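Agenet domain-containing protein (Arabidopsis thaliana, PDB 6IE4) binds histone H3 tails carrying a methylated lysine through its tandem Agenet domains, and so probably acts as a reader of that chromatin mark. Local coordinates at residues Lys51-Tyr56 with Pro68-Val73. Sequence-based numbering, arbitrary orientation.
Sequences KCQVEY and PLKEVV
The carbonyl oxygen of Glu71 takes the amide of Val54, N to O 2.8 Å, and also meets the CA of Gln53 in a CA-H...O contact. With the return bond from Glu71 N to Val54 O, at 3.0 Å, this makes a hydrogen-bonded pair of an antiparallel sheet; Cys52 with Val73 makes another. Beta-branched Val54 and Val73 suit the extended backbone and, beside Cys52, fill the inner side, where Leu78 and Ile22 pack. On that side too, with CG anti to its carbonyl carbon (chi1 -66°), Tyr56 lays its ring alongside Leu69, whose CD2 makes a CH-pi contact over one face, 4.1 Å from the ring centroid, while Glu71 CB sits at the edge. Tyr56 OH gives a weak hydrogen bond to Glu71 OE2, 3.2 Å. On the outer side, Glu55 runs alongside Lys70, Glu55 OE1 4.2 Å from Lys70 NZ, too far for a salt bridge. A leucine at Glu55 would probably leave the Lys70 ammonium without this nearby countercharge. Gln53 OE1 is hydrogen-bonded to Thr40 OG1. Tyr56 and Leu69 pack on basic side-chain atoms of the bound peptide and Glu71 OE2 makes a long, weak ion pair, so this SH3-like barrel probably offers apolar surface and negative charge.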
ATOM      1  N   LYS A  51       4.451 -13.809 -14.568  1.00 52.96           N
ATOM      2  CA  LYS A  51       3.209 -13.242 -14.069  1.00 42.30           C
ATOM      3  C   LYS A  51       2.528 -14.247 -13.162  1.00 45.26           C
ATOM      4  O   LYS A  51       2.538 -15.447 -13.428  1.00 52.42           O
ATOM      5  CB  LYS A  51       2.245 -12.871 -15.207  1.00 45.24           C
ATOM      6  CG  LYS A  51       2.648 -11.698 -16.085  1.00 47.59           C
ATOM      7  CD  LYS A  51       1.841 -11.690 -17.376  1.00 48.00           C
ATOM      8  CE  LYS A  51       2.022 -10.396 -18.159  1.00 47.98           C
ATOM      9  NZ  LYS A  51       0.724  -9.962 -18.777  1.00 49.13           N
ATOM     10  N   CYS A  52       1.930 -13.746 -12.104  1.00 43.86           N
ATOM     11  CA  CYS A  52       1.196 -14.559 -11.159  1.00 47.19           C
ATOM     12  C   CYS A  52      -0.172 -13.919 -10.947  1.00 46.00           C
ATOM     13  O   CYS A  52      -0.471 -12.845 -11.474  1.00 43.24           O
ATOM     14  CB  CYS A  52       1.956 -14.691  -9.846  1.00 47.13           C
ATOM     15  SG  CYS A  52       2.021 -13.104  -9.091  1.00 50.64           S
ATOM     16  N   GLN A  53      -1.010 -14.582 -10.165  1.00 46.70           N
ATOM     17  CA  GLN A  53      -2.340 -14.091  -9.845  1.00 45.51           C
ATOM     18  C   GLN A  53      -2.484 -13.986  -8.334  1.00 41.63           C
ATOM     19  O   GLN A  53      -2.058 -14.876  -7.593  1.00 42.46           O
ATOM     20  CB  GLN A  53      -3.430 -15.030 -10.391  1.00 43.70           C
ATOM     21  CG  GLN A  53      -4.854 -14.548 -10.184  1.00 44.28           C
ATOM     22  CD  GLN A  53      -5.877 -15.689 -10.162  1.00 49.72           C
ATOM     23  OE1 GLN A  53      -5.527 -16.856  -9.941  1.00 54.14           O
ATOM     24  NE2 GLN A  53      -7.140 -15.359 -10.425  1.00 43.60           N
ATOM     25  N   VAL A  54      -3.067 -12.884  -7.881  1.00 40.37           N
ATOM     26  CA  VAL A  54      -3.141 -12.582  -6.462  1.00 38.62           C
ATOM     27  C   VAL A  54      -4.612 -12.412  -6.078  1.00 39.52           C
ATOM     28  O   VAL A  54      -5.498 -12.304  -6.925  1.00 40.80           O
ATOM     29  CB  VAL A  54      -2.329 -11.317  -6.093  1.00 38.19           C
ATOM     30  CG1 VAL A  54      -0.819 -11.562  -6.221  1.00 40.20           C
ATOM     31  CG2 VAL A  54      -2.733 -10.136  -6.975  1.00 34.96           C
ATOM     32  N   GLU A  55      -4.852 -12.318  -4.780  1.00 38.05           N
ATOM     33  CA  GLU A  55      -6.172 -12.030  -4.249  1.00 37.35           C
ATOM     34  C   GLU A  55      -5.983 -10.918  -3.237  1.00 35.30           C
ATOM     35  O   GLU A  55      -5.227 -11.072  -2.276  1.00 36.21           O
ATOM     36  CB  GLU A  55      -6.795 -13.277  -3.617  1.00 41.14           C
ATOM     37  CG  GLU A  55      -7.857 -13.043  -2.550  1.00 44.74           C
ATOM     38  CD  GLU A  55      -8.590 -14.336  -2.184  1.00 49.99           C
ATOM     39  OE1 GLU A  55      -8.884 -15.143  -3.093  1.00 46.59           O
ATOM     40  OE2 GLU A  55      -8.833 -14.570  -0.979  1.00 60.79           O
ATOM     41  N   TYR A  56      -6.618  -9.782  -3.496  1.00 36.89           N
ATOM     42  CA  TYR A  56      -6.517  -8.630  -2.619  1.00 33.73           C
ATOM     43  C   TYR A  56      -7.199  -8.942  -1.302  1.00 37.68           C
ATOM     44  O   TYR A  56      -8.233  -9.615  -1.270  1.00 42.82           O
ATOM     45  CB  TYR A  56      -7.153  -7.404  -3.265  1.00 32.98           C
ATOM     46  CG  TYR A  56      -6.456  -6.890  -4.503  1.00 33.19           C
ATOM     47  CD1 TYR A  56      -6.454  -7.626  -5.682  1.00 37.16           C
ATOM     48  CD2 TYR A  56      -5.874  -5.632  -4.519  1.00 31.45           C
ATOM     49  CE1 TYR A  56      -5.841  -7.150  -6.824  1.00 37.76           C
ATOM     50  CE2 TYR A  56      -5.263  -5.140  -5.656  1.00 32.59           C
ATOM     51  CZ  TYR A  56      -5.244  -5.908  -6.802  1.00 39.74           C
ATOM     52  OH  TYR A  56      -4.644  -5.432  -7.942  1.00 44.71           O
ATOM     53  N   PRO A  68     -13.789 -11.695  -3.093  1.00 45.47           N
ATOM     54  CA  PRO A  68     -12.549 -10.925  -3.014  1.00 45.62           C
ATOM     55  C   PRO A  68     -11.936 -10.744  -4.392  1.00 44.46           C
ATOM     56  O   PRO A  68     -11.937 -11.653  -5.224  1.00 42.31           O
ATOM     57  CB  PRO A  68     -11.660 -11.792  -2.123  1.00 48.82           C
ATOM     58  CG  PRO A  68     -12.614 -12.574  -1.288  1.00 47.61           C
ATOM     59  CD  PRO A  68     -13.811 -12.824  -2.147  1.00 48.34           C
ATOM     60  N   LEU A  69     -11.368  -9.566  -4.616  1.00 44.11           N
ATOM     61  CA  LEU A  69     -10.810  -9.280  -5.923  1.00 38.92           C
ATOM     62  C   LEU A  69      -9.573 -10.137  -6.171  1.00 41.17           C
ATOM     63  O   LEU A  69      -8.776 -10.421  -5.267  1.00 39.10           O
ATOM     64  CB  LEU A  69     -10.452  -7.795  -6.037  1.00 37.73           C
ATOM     65  CG  LEU A  69      -9.788  -7.320  -7.340  1.00 39.83           C
ATOM     66  CD1 LEU A  69     -10.590  -7.741  -8.556  1.00 39.74           C
ATOM     67  CD2 LEU A  69      -9.564  -5.811  -7.347  1.00 33.57           C
ATOM     68  N   LYS A  70      -9.411 -10.523  -7.426  1.00 40.10           N
ATOM     69  CA  LYS A  70      -8.373 -11.429  -7.868  1.00 38.03           C
ATOM     70  C   LYS A  70      -7.890 -10.862  -9.182  1.00 38.74           C
ATOM     71  O   LYS A  70      -8.656 -10.231  -9.906  1.00 42.45           O
ATOM     72  CB  LYS A  70      -8.846 -12.872  -8.076  1.00 39.48           C
ATOM     73  CG  LYS A  70      -9.064 -13.698  -6.821  1.00 41.24           C
ATOM     74  CD  LYS A  70      -9.766 -15.014  -7.174  1.00 45.30           C
ATOM     75  CE  LYS A  70     -10.054 -15.843  -5.925  1.00 49.51           C
ATOM     76  NZ  LYS A  70     -10.902 -17.032  -6.223  1.00 52.84           N
ATOM     77  N   GLU A  71      -6.616 -11.070  -9.477  1.00 43.04           N
ATOM     78  CA  GLU A  71      -6.031 -10.353 -10.596  1.00 43.85           C
ATOM     79  C   GLU A  71      -4.682 -10.956 -10.952  1.00 42.60           C
ATOM     80  O   GLU A  71      -3.938 -11.396 -10.072  1.00 41.37           O
ATOM     81  CB  GLU A  71      -5.880  -8.867 -10.260  1.00 39.54           C
ATOM     82  CG  GLU A  71      -5.707  -8.025 -11.488  1.00 44.92           C
ATOM     83  CD  GLU A  71      -6.055  -6.582 -11.241  1.00 53.80           C
ATOM     84  OE1 GLU A  71      -7.270  -6.275 -11.195  1.00 58.29           O
ATOM     85  OE2 GLU A  71      -5.130  -5.755 -11.093  1.00 58.05           O
ATOM     86  N   VAL A  72      -4.410 -11.025 -12.246  1.00 41.18           N
ATOM     87  CA  VAL A  72      -3.098 -11.425 -12.739  1.00 43.87           C
ATOM     88  C   VAL A  72      -2.247 -10.169 -12.886  1.00 39.23           C
ATOM     89  O   VAL A  72      -2.669  -9.189 -13.511  1.00 40.61           O
ATOM     90  CB  VAL A  72      -3.214 -12.182 -14.072  1.00 44.29           C
ATOM     91  CG1 VAL A  72      -1.853 -12.413 -14.641  1.00 38.66           C
ATOM     92  CG2 VAL A  72      -3.974 -13.500 -13.891  1.00 42.15           C
ATOM     93  N   VAL A  73      -1.055 -10.189 -12.305  1.00 38.97           N
ATOM     94  CA  VAL A  73      -0.133  -9.064 -12.376  1.00 41.33           C
ATOM     95  C   VAL A  73       1.243  -9.589 -12.769  1.00 40.78           C
ATOM     96  O   VAL A  73       1.490 -10.794 -12.792  1.00 41.44           O
ATOM     97  CB  VAL A  73      -0.049  -8.285 -11.041  1.00 39.99           C
ATOM     98  CG1 VAL A  73      -1.320  -7.494 -10.791  1.00 42.12           C
ATOM     99  CG2 VAL A  73       0.214  -9.232  -9.883  1.00 39.10           C
TER